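Local atomic coordinates of PKS_KS domain-containing protein (Photorhabdus luminescens subsp. laumondii, PDB entry 6SMO), a protein that probably acts as a 3-oxoacyl-[acyl-carrier-protein] synthase of the thiolase-like superfamily, here holding a long polyketone chain in its pocket. Residues B[202-206]-B[207-211]; B[45-48]-B[49-53]; B[247-250]-B[251-254]. All blocks are in the same frame, centred on the assembly; numbering follows the deposited sequence.

Interaction 1: residues B[202-206]-B[207-211]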
loop_
_atom_site.group_PDB
_atom_site.type_symbol
_atom_site.label_atom_id
_atom_site.label_comp_id
_atom_site.label_asym_id
_atom_site.label_seq_id
_atom_site.Cartn_x
_atom_site.Cartn_y
_atom_site.Cartn_z
ATOM N N MET B 202 9.316 -13.490 -1.105
ATOM C CA MET B 202 10.708 -13.974 -0.885
ATOM C C MET B 202 10.843 -14.511 0.545
ATOM O O MET B 202 11.474 -15.574 0.718
ATOM C CB MET B 202 11.721 -12.843 -1.102
ATOM C CG MET B 202 13.169 -13.301 -1.092
ATOM S SD MET B 202 14.323 -11.953 -0.729
ATOM C CE MET B 202 14.005 -11.710 1.019
ATOM N N GLU B 203 10.272 -13.802 1.526
ATOM C CA GLU B 203 10.333 -14.152 2.972
ATOM C C GLU B 203 9.599 -15.478 3.216
ATOM O O GLU B 203 10.147 -16.318 3.958
ATOM C CB GLU B 203 9.751 -13.020 3.822
ATOM C CG GLU B 203 10.669 -11.813 3.922
ATOM C CD GLU B 203 10.022 -10.556 4.479
ATOM O OE1 GLU B 203 10.554 -9.456 4.220
ATOM O OE2 GLU B 203 8.990 -10.677 5.170
ATOM N N HIS B 204 8.418 -15.657 2.614
ATOM C CA HIS B 204 7.592 -16.894 2.712
ATOM C C HIS B 204 8.414 -18.110 2.268
ATOM O O HIS B 204 8.394 -19.127 2.990
ATOM C CB HIS B 204 6.297 -16.767 1.894
ATOM C CG HIS B 204 5.203 -16.042 2.601
ATOM N ND1 HIS B 204 4.658 -14.869 2.114
ATOM C CD2 HIS B 204 4.550 -16.315 3.750
ATOM C CE1 HIS B 204 3.717 -14.452 2.936
ATOM N NE2 HIS B 204 3.630 -15.322 3.947
ATOM N N ILE B 205 9.111 -18.002 1.133
ATOM C CA ILE B 205 9.901 -19.112 0.520
ATOM C C ILE B 205 11.164 -19.346 1.357
ATOM O O ILE B 205 11.453 -20.519 1.667
ATOM C CB ILE B 205 10.233 -18.817 -0.959
ATOM C CG1 ILE B 205 8.968 -18.645 -1.806
ATOM C CG2 ILE B 205 11.143 -19.896 -1.537
ATOM C CD1 ILE B 205 9.200 -17.941 -3.124
ATOM N N ARG B 206 11.878 -18.269 1.706
ATOM C CA ARG B 206 13.205 -18.322 2.379
ATOM C C ARG B 206 13.074 -18.953 3.771
ATOM O O ARG B 206 13.935 -19.785 4.112
ATOM C CB ARG B 206 13.829 -16.925 2.480
ATOM C CG ARG B 206 15.172 -16.908 3.197
ATOM C CD ARG B 206 16.114 -15.831 2.692
ATOM N NE ARG B 206 15.839 -14.527 3.275
ATOM C CZ ARG B 206 16.398 -13.385 2.887
ATOM N NH1 ARG B 206 16.071 -12.258 3.494
ATOM N NH2 ARG B 206 17.270 -13.364 1.892
ATOM N N TYR B 207 12.044 -18.573 4.536
ATOM C CA TYR B 207 11.850 -18.978 5.957
ATOM C C TYR B 207 10.972 -20.236 6.046
ATOM O O TYR B 207 10.653 -20.653 7.177
ATOM C CB TYR B 207 11.309 -17.797 6.769
ATOM C CG TYR B 207 12.255 -16.624 6.846
ATOM C CD1 TYR B 207 13.553 -16.782 7.310
ATOM C CD2 TYR B 207 11.863 -15.353 6.454
ATOM C CE1 TYR B 207 14.434 -15.714 7.381
ATOM C CE2 TYR B 207 12.730 -14.275 6.520
ATOM C CZ TYR B 207 14.021 -14.455 6.986
ATOM O OH TYR B 207 14.880 -13.396 7.050
ATOM N N GLY B 208 10.601 -20.822 4.901
ATOM C CA GLY B 208 10.145 -22.223 4.789
ATOM C C GLY B 208 8.641 -22.400 4.945
ATOM O O GLY B 208 8.229 -23.528 5.275
ATOM N N ARG B 209 7.844 -21.354 4.702
ATOM C CA ARG B 209 6.359 -21.404 4.804
ATOM C C ARG B 209 5.759 -21.844 3.462
ATOM O O ARG B 209 4.742 -22.564 3.488
ATOM C CB ARG B 209 5.792 -20.048 5.233
ATOM C CG ARG B 209 6.124 -19.661 6.667
ATOM C CD ARG B 209 5.943 -18.175 6.919
ATOM N NE ARG B 209 7.169 -17.568 7.425
ATOM C CZ ARG B 209 7.563 -16.316 7.196
ATOM N NH1 ARG B 209 6.834 -15.495 6.455
ATOM N NH2 ARG B 209 8.704 -15.888 7.707
ATOM N N ALA B 210 6.355 -21.420 2.343
ATOM C CA ALA B 210 5.891 -21.719 0.966
ATOM C C ALA B 210 7.030 -22.325 0.140
ATOM O O ALA B 210 8.204 -22.017 0.423
ATOM C CB ALA B 210 5.361 -20.463 0.319
ATOM N N ASP B 211 6.678 -23.165 -0.841
ATOM C CA ASP B 211 7.608 -23.737 -1.853
ATOM C C ASP B 211 7.470 -22.932 -3.149
ATOM O O ASP B 211 8.510 -22.549 -3.712
ATOM C CB ASP B 211 7.335 -25.226 -2.082
ATOM C CG ASP B 211 7.689 -26.110 -0.897
ATOM O OD1 ASP B 211 8.643 -25.766 -0.169
ATOM O OD2 ASP B 211 7.004 -27.134 -0.707
#
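Over one face of the Tyr207 ring lies CG of Arg206, while Glu203, one turn earlier, runs alongside the ring in the same direction, its CB 4.1 Å from Tyr207 CD2 and its CG equally far from Tyr207 CE2. The Arg206 guanidinium has CE of Met202 over one face, offset toward the rim. That of Arg209 carries the backbone O of Glu203 over one face; its edge, near its plane, meets CD2 of His204, 3.6 Å from NH1 of Arg209. Imidazole and guanidinium stand 75° apart, so the two groups meet across rather than stack. CG of Arg206, anti to the backbone N (chi1 178°), lies beside the carbonyl that carries Tyr207 and so comes over that ring; its guanidinium forms a salt bridge with Asp318.

Helix 193-206 ends here in a Schellman motif. The last helical bond runs from Tyr207 N to Glu203 O, 3.0 Å. Gly208 then takes a positive phi of 91°, which a residue without CB adopts easily. Two bonds define the motif: Arg209 N to His204 O, 2.9 Å, and a weak one from Gly208 N to Ile205 O. Ala210 N adds a second grip on His204 O at 3.1 Å, from above the carbonyl plane. CB of Ala210 lies 4.1 Å from CB of His204, a small residue suiting this close approach. In the partner chain, Tyr168 is hydrogen-bonded to His204 NE2 and Glu171 forms a salt bridge with Arg209. Within the chain, Asp211 pairs with Arg27 and Arg122, and Ile205 packs on Met213 of the next strand.

Interaction 2: residues B[45-48]-B[49-53]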
loop_
_atom_site.group_PDB
_atom_site.type_symbol
_atom_site.label_atom_id
_atom_site.label_comp_id
_atom_site.label_asym_id
_atom_site.label_seq_id
_atom_site.Cartn_x
_atom_site.Cartn_y
_atom_site.Cartn_z
ATOM N N ASN B 45 7.362 -12.515 -25.014
ATOM C CA ASN B 45 8.041 -12.459 -26.339
ATOM C C ASN B 45 7.889 -11.057 -26.943
ATOM O O ASN B 45 8.920 -10.474 -27.333
ATOM C CB ASN B 45 7.512 -13.533 -27.295
ATOM C CG ASN B 45 7.769 -14.945 -26.808
ATOM O OD1 ASN B 45 8.724 -15.193 -26.076
ATOM N ND2 ASN B 45 6.921 -15.877 -27.212
ATOM N N GLU B 46 6.656 -10.542 -27.010
ATOM C CA GLU B 46 6.329 -9.216 -27.606
ATOM C C GLU B 46 6.918 -8.102 -26.731
ATOM O O GLU B 46 7.486 -7.149 -27.299
ATOM C CB GLU B 46 4.814 -9.048 -27.757
ATOM C CG GLU B 46 4.419 -7.869 -28.630
ATOM C CD GLU B 46 2.940 -7.520 -28.595
ATOM O OE1 GLU B 46 2.623 -6.315 -28.527
ATOM O OE2 GLU B 46 2.110 -8.451 -28.642
ATOM N N PHE B 47 6.784 -8.225 -25.405
ATOM C CA PHE B 47 7.266 -7.244 -24.394
ATOM C C PHE B 47 8.772 -7.011 -24.565
ATOM O O PHE B 47 9.186 -5.836 -24.600
ATOM C CB PHE B 47 6.942 -7.725 -22.976
ATOM C CG PHE B 47 7.521 -6.875 -21.871
ATOM C CD1 PHE B 47 7.001 -5.619 -21.596
ATOM C CD2 PHE B 47 8.582 -7.331 -21.103
ATOM C CE1 PHE B 47 7.530 -4.840 -20.580
ATOM C CE2 PHE B 47 9.110 -6.550 -20.086
ATOM C CZ PHE B 47 8.583 -5.306 -19.827
ATOM N N TRP B 48 9.557 -8.089 -24.664
ATOM C CA TRP B 48 11.045 -8.042 -24.731
ATOM C C TRP B 48 11.500 -7.371 -26.032
ATOM O O TRP B 48 12.353 -6.464 -25.955
ATOM C CB TRP B 48 11.661 -9.440 -24.595
ATOM C CG TRP B 48 13.141 -9.432 -24.823
ATOM C CD1 TRP B 48 13.814 -9.924 -25.904
ATOM C CD2 TRP B 48 14.136 -8.841 -23.968
ATOM N NE1 TRP B 48 15.158 -9.703 -25.767
ATOM C CE2 TRP B 48 15.386 -9.041 -24.591
ATOM C CE3 TRP B 48 14.094 -8.177 -22.737
ATOM C CZ2 TRP B 48 16.580 -8.600 -24.019
ATOM C CZ3 TRP B 48 15.274 -7.742 -22.172
ATOM C CH2 TRP B 48 16.500 -7.952 -22.806
ATOM N N ASN B 49 10.966 -7.820 -27.173
ATOM C CA ASN B 49 11.355 -7.362 -28.536
ATOM C C ASN B 49 11.282 -5.833 -28.616
ATOM O O ASN B 49 12.223 -5.231 -29.165
ATOM C CB ASN B 49 10.483 -7.999 -29.622
ATOM C CG ASN B 49 10.761 -9.475 -29.825
ATOM O OD1 ASN B 49 11.869 -9.945 -29.580
ATOM N ND2 ASN B 49 9.760 -10.212 -30.278
ATOM N N ASN B 50 10.210 -5.236 -28.085
ATOM C CA ASN B 50 9.931 -3.779 -28.184
ATOM C C ASN B 50 10.919 -2.999 -27.306
ATOM O O ASN B 50 11.464 -1.992 -27.803
ATOM C CB ASN B 50 8.470 -3.459 -27.851
ATOM C CG ASN B 50 7.513 -3.880 -28.948
ATOM O OD1 ASN B 50 6.547 -4.596 -28.698
ATOM N ND2 ASN B 50 7.778 -3.450 -30.170
ATOM N N ILE B 51 11.155 -3.441 -26.064
ATOM C CA ILE B 51 12.053 -2.737 -25.096
ATOM C C ILE B 51 13.515 -2.939 -25.516
ATOM O O ILE B 51 14.336 -2.051 -25.210
ATOM C CB ILE B 51 11.798 -3.164 -23.633
ATOM C CG1 ILE B 51 12.181 -4.621 -23.358
ATOM C CG2 ILE B 51 10.358 -2.872 -23.234
ATOM C CD1 ILE B 51 12.386 -4.929 -21.892
ATOM N N HIS B 52 13.823 -4.054 -26.190
ATOM C CA HIS B 52 15.163 -4.360 -26.760
ATOM C C HIS B 52 15.538 -3.291 -27.793
ATOM O O HIS B 52 16.652 -2.736 -27.693
ATOM C CB HIS B 52 15.183 -5.767 -27.377
ATOM C CG HIS B 52 16.511 -6.158 -27.932
ATOM N ND1 HIS B 52 16.909 -5.812 -29.208
ATOM C CD2 HIS B 52 17.531 -6.861 -27.394
ATOM C CE1 HIS B 52 18.118 -6.284 -29.432
ATOM N NE2 HIS B 52 18.521 -6.933 -28.335
ATOM N N ASN B 53 14.630 -3.015 -28.735
ATOM C CA ASN B 53 14.837 -2.088 -29.881
ATOM C C ASN B 53 14.707 -0.632 -29.412
ATOM O O ASN B 53 15.182 0.260 -30.140
ATOM C CB ASN B 53 13.860 -2.382 -31.021
ATOM C CG ASN B 53 13.920 -3.819 -31.501
ATOM O OD1 ASN B 53 14.968 -4.458 -31.444
ATOM N ND2 ASN B 53 12.797 -4.335 -31.974
#
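Trp48, Ile51 and His52 meet along the helix 44-53, an amphipathic helix of this thiolase-like fold with Phe47, Trp48 and Ile51 buried and Asn45, Glu46 and Asn49 exposed.

Its hydrogen bonds are the i to i+4 bonds of an alpha-helix. The bond from His52 N to Trp48 O is 2.8 Å long, whereas those from Asn49 N to Asn45 O, Asn50 N to Glu46 O and Ile51 N to Phe47 O are weak.

Apolar contact gathers on Ile51. Its CG1 lies between the backbone N and the carbonyl carbon (chi1 67°), and from there CD1 is carried to two aromatic rings, 3.8 Å from CE3 of Trp48 and 4.1 Å from CE2 of Phe47. Isoleucine suits this spot because its two-carbon arm, CG1-CD1, is long enough for the terminal methyl to touch both rings. Phe47 continues inward to Ile377, Ala381 and Leu384 of helix 372-388, and Trp48 also rests on Leu384, so this side of the helix is covered by the core.

The aromatic contact is between Trp48 and His52, one turn apart. CB of His52 lies over one face of the Trp48 indole, while CZ2 of Trp48 lies at the edge of the imidazole, near its plane, 3.9 Å from CD2 of His52. The imidazole and the five-membered ring of the indole meet obliquely, their planes at 58°. Lys388 makes a cation-pi contact with Trp48, and Tyr390 stacks on His52. Finally, ND1 of His52 donates to OD1 of Asn53 at 3.3 Å, an acceptor lying in the plane of the imidazole.

Interaction 3: residues B[247-250]-B[251-254]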
loop_
_atom_site.group_PDB
_atom_site.type_symbol
_atom_site.label_atom_id
_atom_site.label_comp_id
_atom_site.label_asym_id
_atom_site.label_seq_id
_atom_site.Cartn_x
_atom_site.Cartn_y
_atom_site.Cartn_z
ATOM N N ALA B 247 7.635 12.934 -23.795
ATOM C CA ALA B 247 7.141 13.545 -22.535
ATOM C C ALA B 247 7.752 12.835 -21.319
ATOM O O ALA B 247 7.993 13.519 -20.304
ATOM C CB ALA B 247 5.633 13.505 -22.493
ATOM N N THR B 248 7.980 11.520 -21.418
ATOM C CA THR B 248 8.712 10.702 -20.409
ATOM C C THR B 248 10.170 10.560 -20.866
ATOM O O THR B 248 10.420 9.811 -21.831
ATOM C CB THR B 248 8.012 9.360 -20.136
ATOM O OG1 THR B 248 8.849 8.600 -19.263
ATOM C CG2 THR B 248 7.711 8.546 -21.376
ATOM N N CYS B 249 11.087 11.279 -20.207
ATOM C CA CYS B 249 12.542 11.324 -20.519
ATOM C C CYS B 249 13.346 11.299 -19.219
ATOM O O CYS B 249 13.792 12.340 -18.744
ATOM C CB CYS B 249 12.884 12.562 -21.342
ATOM S SG CYS B 249 12.198 14.096 -20.667
ATOM N N PRO B 250 13.534 10.111 -18.597
ATOM C CA PRO B 250 14.284 9.993 -17.345
ATOM C C PRO B 250 15.749 10.448 -17.449
ATOM O O PRO B 250 16.406 10.089 -18.412
ATOM C CB PRO B 250 14.234 8.489 -17.021
ATOM C CG PRO B 250 13.038 7.976 -17.792
ATOM C CD PRO B 250 13.000 8.818 -19.049
ATOM N N PHE B 251 16.202 11.232 -16.462
ATOM C CA PHE B 251 17.597 11.723 -16.277
ATOM C C PHE B 251 17.937 12.817 -17.301
ATOM O O PHE B 251 19.104 13.261 -17.317
ATOM C CB PHE B 251 18.597 10.565 -16.346
ATOM C CG PHE B 251 18.268 9.400 -15.447
ATOM C CD1 PHE B 251 18.383 9.513 -14.069
ATOM C CD2 PHE B 251 17.840 8.190 -15.976
ATOM C CE1 PHE B 251 18.078 8.443 -13.242
ATOM C CE2 PHE B 251 17.537 7.122 -15.147
ATOM C CZ PHE B 251 17.655 7.249 -13.783
ATOM N N SER B 252 16.960 13.254 -18.105
ATOM C CA SER B 252 17.101 14.355 -19.093
ATOM C C SER B 252 16.811 15.694 -18.406
ATOM O O SER B 252 16.031 15.702 -17.433
ATOM C CB SER B 252 16.201 14.148 -20.283
ATOM O OG SER B 252 16.532 12.950 -20.968
ATOM N N LEU B 253 17.411 16.776 -18.910
ATOM C CA LEU B 253 17.291 18.152 -18.351
ATOM C C LEU B 253 15.889 18.715 -18.631
ATOM O O LEU B 253 15.487 19.657 -17.919
ATOM C CB LEU B 253 18.388 19.026 -18.970
ATOM C CG LEU B 253 18.518 20.451 -18.426
ATOM C CD1 LEU B 253 18.592 20.467 -16.905
ATOM C CD2 LEU B 253 19.738 21.140 -19.018
ATOM N N GLU B 254 15.170 18.153 -19.612
ATOM C CA GLU B 254 13.840 18.640 -20.077
ATOM C C GLU B 254 12.703 18.093 -19.201
ATOM O O GLU B 254 11.601 18.671 -19.266
ATOM C CB GLU B 254 13.590 18.236 -21.534
ATOM C CG GLU B 254 14.394 19.037 -22.544
ATOM C CD GLU B 254 15.788 18.511 -22.840
ATOM O OE1 GLU B 254 16.284 17.665 -22.068
ATOM O OE2 GLU B 254 16.375 18.948 -23.849
#
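Cys249 and Ser252 are brought together by the torsions of the two residues between them: Pro250, its phi held at -61° by its ring and its psi at 135°, and Phe251, which turns to a positive phi of 73°. The extended psi followed by the positive phi makes this a type II beta turn from Cys249 to Ser252. Proline suits the second position of such a turn, while the third, most often a glycine, is here filled by a phenylalanine whose ring is stacked on Tyr408.

The turn is closed by a weak bond, Ser252 N to Cys249 O at 3.4 Å. Side chains then meet across it: CB of Cys249 is 3.7 Å from OG of Ser252, and SG of Cys249 is 4.0 Å from CB of Ser252. Both are small, which suits a buried turn. The ring of Pro250 comes against that of Phe251, CB of Pro250 lying 3.8 Å from CD2 of Phe251.

The loop joins several parts of the fold. Pro250 and Phe251 pack on helix 337-350, Glu254 is hydrogen-bonded to Thr399, and Cys249 N is bonded to the hydroxyl of Ser335. The peptide N-H of the turn's third residue, N of Phe251, is bonded to OD2 of Asp340.

How the interactions relate
From the N terminus the order is interaction 2, then interaction 1, then interaction 3. Each is a local contact within one continuous stretch, so they follow in series; none nests in or crosses another. Interaction 2 lies within helix 44-53, after strand 29-37, and joins it to helix 372-388. Interaction 1 closes the turn from helix 193-206 into strand 212-219, at the face toward the partner chain. Interaction 3 closes a turn in the loop before strand 263-271 and ties it to helix 337-350. Interactions 1 and 3 lie on opposite sides of the chain's centre, their own centres 39 Å apart; those of interactions 2 and 3 are 21 Å apart.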